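Local coordinates for calcineurin-like phosphoesterase domain-containing protein (Aquifex aeolicus, PDB 1XM7) that belongs to the calcineurin-like phosphoesterase family and is probably a hydrolase, though its substrate and cellular role are unknown, at residues A[23-28]-A[170-175]; A[102-107]-A[183-188]; A[110-115]-A[129-134]. All blocks are in the same frame, centred on the assembly; numbering follows the deposited sequence.

From the N terminus, the chain first leaves residues 23-28 between helices 17-20 and 29-38, then reaches 102-107 at the turn from strand 99-104 into strand 107-112. Contact 3 (110-115 with 129-134) closes first, a short loop within one beta-alpha-beta unit. Next, 170-175 returns to 23-28 and closes contact 1, and finally 183-188 meets 102-107 in contact 2. Contact 3 is thus nested inside both longer loops, whereas contacts 1 and 2 cross. Contacts 2 and 3 touch through Ile-102 and Leu-111 on neighbouring strands of one sheet; contact 1 lies about 23 Å from contact 3, centre to centre, across the middle of the chain, and ties a late loop to the early helical region.

Contact 1 (A[23-28]-A[170-175])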
loop_
_atom_site.group_PDB
_atom_site.type_symbol
_atom_site.label_atom_id
_atom_site.label_comp_id
_atom_site.label_asym_id
_atom_site.label_seq_id
_atom_site.Cartn_x
_atom_site.Cartn_y
_atom_site.Cartn_z
ATOM N N GLU A 23 -8.154 -17.248 5.787
ATOM C CA GLU A 23 -6.921 -17.766 5.239
ATOM C C GLU A 23 -5.676 -17.025 5.726
ATOM O O GLU A 23 -4.795 -17.625 6.338
ATOM C CB GLU A 23 -6.992 -17.695 3.716
ATOM C CG GLU A 23 -7.952 -18.691 3.062
ATOM C CD GLU A 23 -7.359 -20.096 2.976
ATOM O OE1 GLU A 23 -7.899 -20.926 2.203
ATOM O OE2 GLU A 23 -6.354 -20.370 3.683
ATOM N N VAL A 24 -5.609 -15.724 5.462
ATOM C CA VAL A 24 -4.450 -14.925 5.842
ATOM C C VAL A 24 -4.544 -14.079 7.102
ATOM O O VAL A 24 -3.585 -13.992 7.859
ATOM C CB VAL A 24 -4.055 -13.995 4.704
ATOM C CG1 VAL A 24 -3.356 -14.779 3.631
ATOM C CG2 VAL A 24 -5.296 -13.323 4.139
ATOM N N ARG A 25 -5.685 -13.436 7.313
ATOM C CA ARG A 25 -5.870 -12.584 8.481
ATOM C C ARG A 25 -6.105 -13.400 9.751
ATOM O O ARG A 25 -6.798 -14.420 9.747
ATOM C CB ARG A 25 -7.034 -11.616 8.249
ATOM C CG ARG A 25 -6.833 -10.667 7.072
ATOM C CD ARG A 25 -5.883 -9.514 7.387
ATOM N NE ARG A 25 -5.690 -8.647 6.222
ATOM C CZ ARG A 25 -5.209 -7.405 6.260
ATOM N NH1 ARG A 25 -4.858 -6.848 7.412
ATOM N NH2 ARG A 25 -5.082 -6.715 5.134
ATOM N N PHE A 26 -5.532 -12.912 10.844
ATOM C CA PHE A 26 -5.601 -13.567 12.140
ATOM C C PHE A 26 -5.621 -12.499 13.216
ATOM O O PHE A 26 -5.148 -11.387 12.993
ATOM C CB PHE A 26 -4.344 -14.389 12.311
ATOM C CG PHE A 26 -3.095 -13.582 12.115
ATOM C CD1 PHE A 26 -2.577 -12.806 13.154
ATOM C CD2 PHE A 26 -2.462 -13.546 10.872
ATOM C CE1 PHE A 26 -1.449 -12.003 12.955
ATOM C CE2 PHE A 26 -1.326 -12.741 10.661
ATOM C CZ PHE A 26 -0.822 -11.971 11.705
ATOM N N LYS A 27 -6.135 -12.844 14.391
ATOM C CA LYS A 27 -6.188 -11.895 15.493
ATOM C C LYS A 27 -4.784 -11.380 15.857
ATOM O O LYS A 27 -3.827 -12.147 15.944
ATOM C CB LYS A 27 -6.843 -12.543 16.711
ATOM C CG LYS A 27 -7.035 -11.575 17.865
ATOM C CD LYS A 27 -7.902 -12.158 18.975
ATOM C CE LYS A 27 -8.203 -11.100 20.037
ATOM N NZ LYS A 27 -8.693 -9.807 19.443
ATOM N N GLY A 28 -4.667 -10.071 16.055
ATOM C CA GLY A 28 -3.378 -9.496 16.390
ATOM C C GLY A 28 -2.504 -9.202 15.182
ATOM O O GLY A 28 -1.276 -9.200 15.296
ATOM N N ASN A 170 0.199 -5.003 -0.899
ATOM C CA ASN A 170 -0.779 -5.426 0.106
ATOM C C ASN A 170 -0.130 -6.355 1.123
ATOM O O ASN A 170 0.536 -7.313 0.752
ATOM C CB ASN A 170 -1.950 -6.142 -0.576
ATOM C CG ASN A 170 -3.050 -6.545 0.397
ATOM O OD1 ASN A 170 -4.235 -6.409 0.092
ATOM N ND2 ASN A 170 -2.666 -7.051 1.562
ATOM N N VAL A 171 -0.338 -6.073 2.403
ATOM C CA VAL A 171 0.243 -6.880 3.474
ATOM C C VAL A 171 -0.018 -8.370 3.325
ATOM O O VAL A 171 0.876 -9.180 3.539
ATOM C CB VAL A 171 -0.274 -6.434 4.860
ATOM C CG1 VAL A 171 0.267 -5.062 5.196
ATOM C CG2 VAL A 171 -1.795 -6.423 4.875
ATOM N N GLU A 172 -1.241 -8.727 2.949
ATOM C CA GLU A 172 -1.619 -10.128 2.791
ATOM C C GLU A 172 -0.753 -10.927 1.812
ATOM O O GLU A 172 -0.713 -12.156 1.871
ATOM C CB GLU A 172 -3.086 -10.238 2.366
ATOM C CG GLU A 172 -4.073 -9.724 3.391
ATOM C CD GLU A 172 -5.498 -10.114 3.061
ATOM O OE1 GLU A 172 -6.415 -9.698 3.786
ATOM O OE2 GLU A 172 -5.708 -10.843 2.075
ATOM N N TRP A 173 -0.063 -10.239 0.911
ATOM C CA TRP A 173 0.779 -10.928 -0.058
ATOM C C TRP A 173 2.237 -10.948 0.339
ATOM O O TRP A 173 3.010 -11.746 -0.190
ATOM C CB TRP A 173 0.681 -10.273 -1.432
ATOM C CG TRP A 173 -0.591 -10.550 -2.148
ATOM C CD1 TRP A 173 -1.592 -9.664 -2.412
ATOM C CD2 TRP A 173 -0.999 -11.803 -2.717
ATOM N NE1 TRP A 173 -2.598 -10.284 -3.112
ATOM C CE2 TRP A 173 -2.261 -11.597 -3.314
ATOM C CE3 TRP A 173 -0.420 -13.078 -2.780
ATOM C CZ2 TRP A 173 -2.959 -12.623 -3.970
ATOM C CZ3 TRP A 173 -1.113 -14.096 -3.429
ATOM C CH2 TRP A 173 -2.370 -13.859 -4.015
ATOM N N ASN A 174 2.621 -10.073 1.261
ATOM C CA ASN A 174 4.017 -10.007 1.663
ATOM C C ASN A 174 4.269 -10.341 3.121
ATOM O O ASN A 174 5.220 -9.854 3.718
ATOM C CB ASN A 174 4.584 -8.626 1.327
ATOM C CG ASN A 174 4.100 -8.118 -0.018
ATOM O OD1 ASN A 174 3.150 -7.343 -0.093
ATOM N ND2 ASN A 174 4.731 -8.576 -1.087
ATOM N N ASP A 175 3.413 -11.187 3.682
ATOM C CA ASP A 175 3.551 -11.621 5.066
ATOM C C ASP A 175 3.620 -10.425 6.024
ATOM O O ASP A 175 4.445 -10.381 6.938
ATOM C CB ASP A 175 4.800 -12.520 5.200
ATOM C CG ASP A 175 4.749 -13.435 6.431
ATOM O OD1 ASP A 175 3.648 -13.943 6.763
ATOM O OD2 ASP A 175 5.811 -13.667 7.061
#
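Arg-25 and Glu-172 are joined by a salt bridge in which NE of the arginine donates to OE1 of the glutamate over 2.8 Å, almost perfectly straight at 178°. OE1 lies in the guanidinium plane and receives the hydrogen on its anti lone pair, the one turned from OE2. Because the guanidinium and carboxylate planes are twisted 72° apart, the two groups do not pair side by side, and one oxygen carries the bond. The arginine chain is bent about CB-CG (chi2 -77°) and extended after it, which lays its NE flank against the carboxylate. Val-171 CG2 approaches the same guanidinium obliquely, 3.3 Å from Arg-25 NH2. On the carboxylate's other oxygen, Val-24 CG2 sits 3.3 Å from Glu-172 OE2, the two side chains crossing at about a right angle. Arg-25 NH2 and NH1 also bond to the carbonyls of Asp-9 and Thr-10, and Glu-172 OE2 takes the backbone N-H of Trp-150, so this buried ion pair is gripped on several sides. Arg-25 and Glu-172 both touch Ile-17 of helix 17-20, while Phe-29 and Ile-33 of helix 29-38 meet Arg-25 and Val-171; the 3-10 turn 171-173 belongs to the connection between strands 166-168 and 179-180.

Contact 2 (A[102-107]-A[183-188])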
loop_
_atom_site.group_PDB
_atom_site.type_symbol
_atom_site.label_atom_id
_atom_site.label_comp_id
_atom_site.label_asym_id
_atom_site.label_seq_id
_atom_site.Cartn_x
_atom_site.Cartn_y
_atom_site.Cartn_z
ATOM N N ILE A 102 6.939 8.732 -8.769
ATOM C CA ILE A 102 8.279 8.930 -8.244
ATOM C C ILE A 102 9.267 8.290 -9.210
ATOM O O ILE A 102 8.890 7.426 -10.005
ATOM C CB ILE A 102 8.442 8.315 -6.816
ATOM C CG1 ILE A 102 8.296 6.798 -6.851
ATOM C CG2 ILE A 102 7.391 8.887 -5.880
ATOM C CD1 ILE A 102 8.535 6.153 -5.506
ATOM N N GLU A 103 10.519 8.737 -9.150
ATOM C CA GLU A 103 11.578 8.223 -10.014
ATOM C C GLU A 103 12.642 7.609 -9.127
ATOM O O GLU A 103 13.100 8.234 -8.178
ATOM C CB GLU A 103 12.198 9.357 -10.831
ATOM C CG GLU A 103 11.191 10.186 -11.618
ATOM C CD GLU A 103 11.826 11.385 -12.310
ATOM O OE1 GLU A 103 11.074 12.234 -12.850
ATOM O OE2 GLU A 103 13.077 11.479 -12.314
ATOM N N HIS A 104 13.041 6.386 -9.431
ATOM C CA HIS A 104 14.053 5.731 -8.626
ATOM C C HIS A 104 15.172 5.194 -9.509
ATOM O O HIS A 104 14.917 4.408 -10.422
ATOM C CB HIS A 104 13.418 4.588 -7.836
ATOM C CG HIS A 104 14.379 3.847 -6.957
ATOM N ND1 HIS A 104 14.615 2.493 -7.088
ATOM C CD2 HIS A 104 15.151 4.265 -5.927
ATOM C CE1 HIS A 104 15.490 2.112 -6.175
ATOM N NE2 HIS A 104 15.830 3.167 -5.457
ATOM N N LYS A 105 16.407 5.610 -9.235
ATOM C CA LYS A 105 17.554 5.147 -10.014
ATOM C C LYS A 105 17.182 5.016 -11.487
ATOM O O LYS A 105 17.264 3.933 -12.082
ATOM C CB LYS A 105 18.071 3.803 -9.471
ATOM C CG LYS A 105 18.848 3.937 -8.171
ATOM C CD LYS A 105 19.204 2.591 -7.563
ATOM C CE LYS A 105 19.924 2.775 -6.220
ATOM N NZ LYS A 105 20.125 1.497 -5.457
ATOM N N GLY A 106 16.748 6.134 -12.060
ATOM C CA GLY A 106 16.378 6.153 -13.461
ATOM C C GLY A 106 14.917 5.870 -13.758
ATOM O O GLY A 106 14.190 6.761 -14.221
ATOM N N LYS A 107 14.483 4.638 -13.496
ATOM C CA LYS A 107 13.109 4.235 -13.770
ATOM C C LYS A 107 12.031 5.066 -13.075
ATOM O O LYS A 107 12.242 5.624 -11.996
ATOM C CB LYS A 107 12.953 2.740 -13.486
ATOM C CG LYS A 107 13.830 1.918 -14.436
ATOM C CD LYS A 107 13.514 0.430 -14.440
ATOM C CE LYS A 107 14.315 -0.277 -15.541
ATOM N NZ LYS A 107 14.039 -1.744 -15.594
ATOM N N GLU A 183 13.603 -4.683 -3.561
ATOM C CA GLU A 183 12.807 -5.506 -4.458
ATOM C C GLU A 183 12.448 -4.801 -5.761
ATOM O O GLU A 183 12.095 -5.453 -6.748
ATOM C CB GLU A 183 11.550 -5.972 -3.734
ATOM C CG GLU A 183 11.850 -7.007 -2.673
ATOM C CD GLU A 183 10.878 -6.961 -1.511
ATOM O OE1 GLU A 183 10.957 -6.011 -0.700
ATOM O OE2 GLU A 183 10.031 -7.876 -1.414
ATOM N N ILE A 184 12.537 -3.472 -5.766
ATOM C CA ILE A 184 12.247 -2.693 -6.970
ATOM C C ILE A 184 13.439 -2.867 -7.895
ATOM O O ILE A 184 13.288 -3.049 -9.102
ATOM C CB ILE A 184 12.096 -1.177 -6.668
ATOM C CG1 ILE A 184 10.935 -0.939 -5.703
ATOM C CG2 ILE A 184 11.862 -0.406 -7.965
ATOM C CD1 ILE A 184 10.695 0.518 -5.404
ATOM N N ASP A 185 14.627 -2.804 -7.299
ATOM C CA ASP A 185 15.888 -2.949 -8.015
ATOM C C ASP A 185 16.016 -4.338 -8.617
ATOM O O ASP A 185 16.600 -4.508 -9.686
ATOM C CB ASP A 185 17.051 -2.689 -7.063
ATOM C CG ASP A 185 17.049 -1.275 -6.530
ATOM O OD1 ASP A 185 17.791 -0.990 -5.565
ATOM O OD2 ASP A 185 16.302 -0.443 -7.086
ATOM N N LYS A 186 15.465 -5.330 -7.926
ATOM C CA LYS A 186 15.517 -6.699 -8.408
ATOM C C LYS A 186 14.865 -6.754 -9.784
ATOM O O LYS A 186 15.005 -7.732 -10.504
ATOM C CB LYS A 186 14.786 -7.637 -7.442
ATOM C CG LYS A 186 15.112 -7.422 -5.956
ATOM C CD LYS A 186 16.612 -7.371 -5.672
ATOM C CE LYS A 186 17.321 -8.671 -6.052
ATOM N NZ LYS A 186 18.811 -8.580 -5.909
ATOM N N LEU A 187 14.151 -5.692 -10.144
ATOM C CA LEU A 187 13.490 -5.611 -11.443
ATOM C C LEU A 187 14.345 -4.780 -12.401
ATOM O O LEU A 187 14.753 -5.262 -13.460
ATOM C CB LEU A 187 12.109 -4.970 -11.294
ATOM C CG LEU A 187 11.170 -5.675 -10.317
ATOM C CD1 LEU A 187 9.896 -4.874 -10.169
ATOM C CD2 LEU A 187 10.865 -7.075 -10.814
ATOM N N ILE A 188 14.616 -3.533 -12.010
ATOM C CA ILE A 188 15.425 -2.603 -12.802
ATOM C C ILE A 188 16.620 -3.306 -13.465
ATOM O O ILE A 188 16.758 -3.172 -14.704
ATOM C CB ILE A 188 15.936 -1.415 -11.914
ATOM C CG1 ILE A 188 16.481 -0.286 -12.793
ATOM C CG2 ILE A 188 17.037 -1.888 -10.968
ATOM C CD1 ILE A 188 16.882 0.956 -12.013
#
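Lys-107 runs obliquely over Ile-188, its CD 3.5 Å from Ile-188 CG1, and carries its ammonium group past the branch to the isoleucine's own carbonyl. There NZ donates to Ile-188 O at 3.2 Å, arriving from the side in the carbonyl plane, on a lone pair, with a C=O...N angle of 103°. With CG1 of Ile-188 anti to the backbone N (chi1 -166°), the chain points at the turn, and CD1 lies 4.0 Å from Lys-105 CB. With an alanine here in place of Lys-107, the carbonyl of Ile-188 would probably lose this donor and its CG1 flank the aliphatic cover. Asp-185 stands at about a right angle to the Lys-105 chain, and the salt bridge between Lys-105 NZ and Asp-185 OD1 is weak at 3.4 Å. The His-104 ring lies nearly coplanar with the same carboxylate, while Lys-105 CG lies 4.1 Å above one ring face, offset toward its rim. Ile-184, which approaches the ring obliquely, also packs on Ile-109 and on Phe-6, residues of different sheets. The arrangement is a tight beta hairpin, 99-104 with 107-112, packed at its turn against helix 182-185 and the last modelled residues after it, within the two-sheet sandwich characteristic of calcineurin-like phosphoesterases.

Contact 3 (A[110-115]-A[129-134]); sequences LLSHYP and EMVREI
Tyr-114, whose CB touches Val-131 CG2 at 4.0 Å, turns its ring away from the helix and takes His-113 CD2 on one face, 3.8 Å above the ring plane and over its centre. The His-113 ring in turn meets Tyr-114 CE1 at its edge, in plane. Both rings also meet His-147, while Tyr-114 OH bonds to Arg-127. On the helix, the Arg-132 guanidinium has Glu-129 CA over the centre of one face. These groups belong to a beta-alpha-beta crossover: strand 107-112, helix 125-137 and the parallel strand 142-145. The axes of strand 110-112 and helix 129-134 run nearly antiparallel (167°), 9.9 Å apart at closest approach, with apolar side chains filling the interface. In this family the histidine just after such a strand usually binds a catalytic metal, and the place of His-113 beside Asp-9 and His-147 is consistent with that. Leu-110 points from the strand toward the helix with CG anti to the backbone N (chi1 -153°), crossing Ile-134 at about a right angle, and its CG lies 3.9 Å from Ile-134 CG2. Val-131 spreads its methyls over Leu-110, Ser-112 and Tyr-114: CG1 packs on Leu-110 CD1 at 3.7 Å, whereas CG2, besides meeting Tyr-114, lies 3.4 Å from Ser-112 OG, a hydroxyl hydrogen-bonded to the carbonyl oxygen of Phe-98.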
loop_
_atom_site.group_PDB
_atom_site.type_symbol
_atom_site.label_atom_id
_atom_site.label_comp_id
_atom_site.label_asym_id
_atom_site.label_seq_id
_atom_site.Cartn_x
_atom_site.Cartn_y
_atom_site.Cartn_z
ATOM N N LEU A 110 4.860 4.508 -10.769
ATOM C CA LEU A 110 3.496 4.941 -10.510
ATOM C C LEU A 110 3.050 4.260 -9.226
ATOM O O LEU A 110 3.131 3.033 -9.090
ATOM C CB LEU A 110 2.550 4.510 -11.635
ATOM C CG LEU A 110 1.276 5.319 -11.931
ATOM C CD1 LEU A 110 0.187 4.369 -12.372
ATOM C CD2 LEU A 110 0.812 6.102 -10.733
ATOM N N LEU A 111 2.582 5.077 -8.291
ATOM C CA LEU A 111 2.084 4.601 -7.015
ATOM C C LEU A 111 0.591 4.871 -6.995
ATOM O O LEU A 111 0.146 6.020 -7.115
ATOM C CB LEU A 111 2.732 5.367 -5.873
ATOM C CG LEU A 111 4.255 5.440 -5.835
ATOM C CD1 LEU A 111 4.654 6.303 -4.663
ATOM C CD2 LEU A 111 4.861 4.049 -5.717
ATOM N N SER A 112 -0.181 3.810 -6.851
ATOM C CA SER A 112 -1.621 3.939 -6.797
ATOM C C SER A 112 -2.166 2.816 -5.922
ATOM O O SER A 112 -1.472 1.833 -5.667
ATOM C CB SER A 112 -2.195 3.834 -8.197
ATOM O OG SER A 112 -3.573 4.137 -8.182
ATOM N N HIS A 113 -3.392 2.963 -5.435
ATOM C CA HIS A 113 -3.982 1.921 -4.616
ATOM C C HIS A 113 -4.554 0.845 -5.521
ATOM O O HIS A 113 -4.513 -0.336 -5.205
ATOM C CB HIS A 113 -5.109 2.486 -3.760
ATOM C CG HIS A 113 -5.928 1.435 -3.078
ATOM N ND1 HIS A 113 -5.462 0.709 -2.001
ATOM C CD2 HIS A 113 -7.167 0.962 -3.342
ATOM C CE1 HIS A 113 -6.381 -0.168 -1.633
ATOM N NE2 HIS A 113 -7.425 -0.035 -2.430
ATOM N N TYR A 114 -5.084 1.275 -6.658
ATOM C CA TYR A 114 -5.716 0.371 -7.604
ATOM C C TYR A 114 -4.745 -0.230 -8.582
ATOM O O TYR A 114 -3.763 0.400 -8.956
ATOM C CB TYR A 114 -6.831 1.101 -8.364
ATOM C CG TYR A 114 -7.816 1.788 -7.442
ATOM C CD1 TYR A 114 -7.492 3.003 -6.830
ATOM C CD2 TYR A 114 -9.036 1.189 -7.118
ATOM C CE1 TYR A 114 -8.352 3.600 -5.915
ATOM C CE2 TYR A 114 -9.907 1.779 -6.199
ATOM C CZ TYR A 114 -9.556 2.985 -5.602
ATOM O OH TYR A 114 -10.403 3.581 -4.690
ATOM N N PRO A 115 -5.006 -1.475 -9.005
ATOM C CA PRO A 115 -4.160 -2.201 -9.960
ATOM C C PRO A 115 -4.585 -1.881 -11.389
ATOM O O PRO A 115 -5.592 -1.199 -11.608
ATOM C CB PRO A 115 -4.441 -3.657 -9.606
ATOM C CG PRO A 115 -5.921 -3.617 -9.326
ATOM C CD PRO A 115 -6.060 -2.364 -8.467
ATOM N N GLU A 129 -8.858 1.797 -14.920
ATOM C CA GLU A 129 -8.571 2.414 -16.209
ATOM C C GLU A 129 -7.768 3.703 -16.081
ATOM O O GLU A 129 -6.950 4.022 -16.935
ATOM C CB GLU A 129 -9.875 2.693 -16.951
ATOM C CG GLU A 129 -9.739 3.678 -18.088
ATOM C CD GLU A 129 -11.088 4.078 -18.663
ATOM O OE1 GLU A 129 -12.051 4.244 -17.880
ATOM O OE2 GLU A 129 -11.176 4.247 -19.901
ATOM N N MET A 130 -8.009 4.453 -15.019
ATOM C CA MET A 130 -7.291 5.700 -14.819
ATOM C C MET A 130 -5.819 5.403 -14.557
ATOM O O MET A 130 -4.933 6.076 -15.082
ATOM C CB MET A 130 -7.907 6.467 -13.650
ATOM C CG MET A 130 -9.352 6.923 -13.901
ATOM S SD MET A 130 -9.487 8.059 -15.300
ATOM C CE MET A 130 -10.228 9.343 -14.519
ATOM N N VAL A 131 -5.567 4.378 -13.750
ATOM C CA VAL A 131 -4.206 3.971 -13.416
ATOM C C VAL A 131 -3.432 3.611 -14.684
ATOM O O VAL A 131 -2.293 4.040 -14.877
ATOM C CB VAL A 131 -4.220 2.747 -12.457
ATOM C CG1 VAL A 131 -2.803 2.231 -12.244
ATOM C CG2 VAL A 131 -4.846 3.138 -11.117
ATOM N N ARG A 132 -4.059 2.802 -15.533
ATOM C CA ARG A 132 -3.455 2.397 -16.790
ATOM C C ARG A 132 -3.187 3.658 -17.604
ATOM O O ARG A 132 -2.079 3.879 -18.093
ATOM C CB ARG A 132 -4.402 1.490 -17.570
ATOM C CG ARG A 132 -4.819 0.244 -16.830
ATOM C CD ARG A 132 -5.365 -0.797 -17.803
ATOM N NE ARG A 132 -6.629 -0.397 -18.413
ATOM C CZ ARG A 132 -7.827 -0.639 -17.887
ATOM N NH1 ARG A 132 -7.928 -1.284 -16.738
ATOM N NH2 ARG A 132 -8.928 -0.239 -18.509
ATOM N N GLU A 133 -4.208 4.495 -17.730
ATOM C CA GLU A 133 -4.076 5.723 -18.491
ATOM C C GLU A 133 -2.869 6.530 -18.051
ATOM O O GLU A 133 -2.030 6.898 -18.879
ATOM C CB GLU A 133 -5.355 6.552 -18.373
ATOM C CG GLU A 133 -5.893 7.009 -19.726
ATOM C CD GLU A 133 -5.704 5.958 -20.825
ATOM O OE1 GLU A 133 -6.292 4.847 -20.725
ATOM O OE2 GLU A 133 -4.953 6.249 -21.788
ATOM N N ILE A 134 -2.765 6.793 -16.753
ATOM C CA ILE A 134 -1.630 7.553 -16.219
ATOM C C ILE A 134 -0.326 6.842 -16.567
ATOM O O ILE A 134 0.620 7.453 -17.072
ATOM C CB ILE A 134 -1.704 7.676 -14.684
ATOM C CG1 ILE A 134 -2.814 8.648 -14.282
ATOM C CG2 ILE A 134 -0.353 8.108 -14.132
ATOM C CD1 ILE A 134 -3.097 8.642 -12.789
#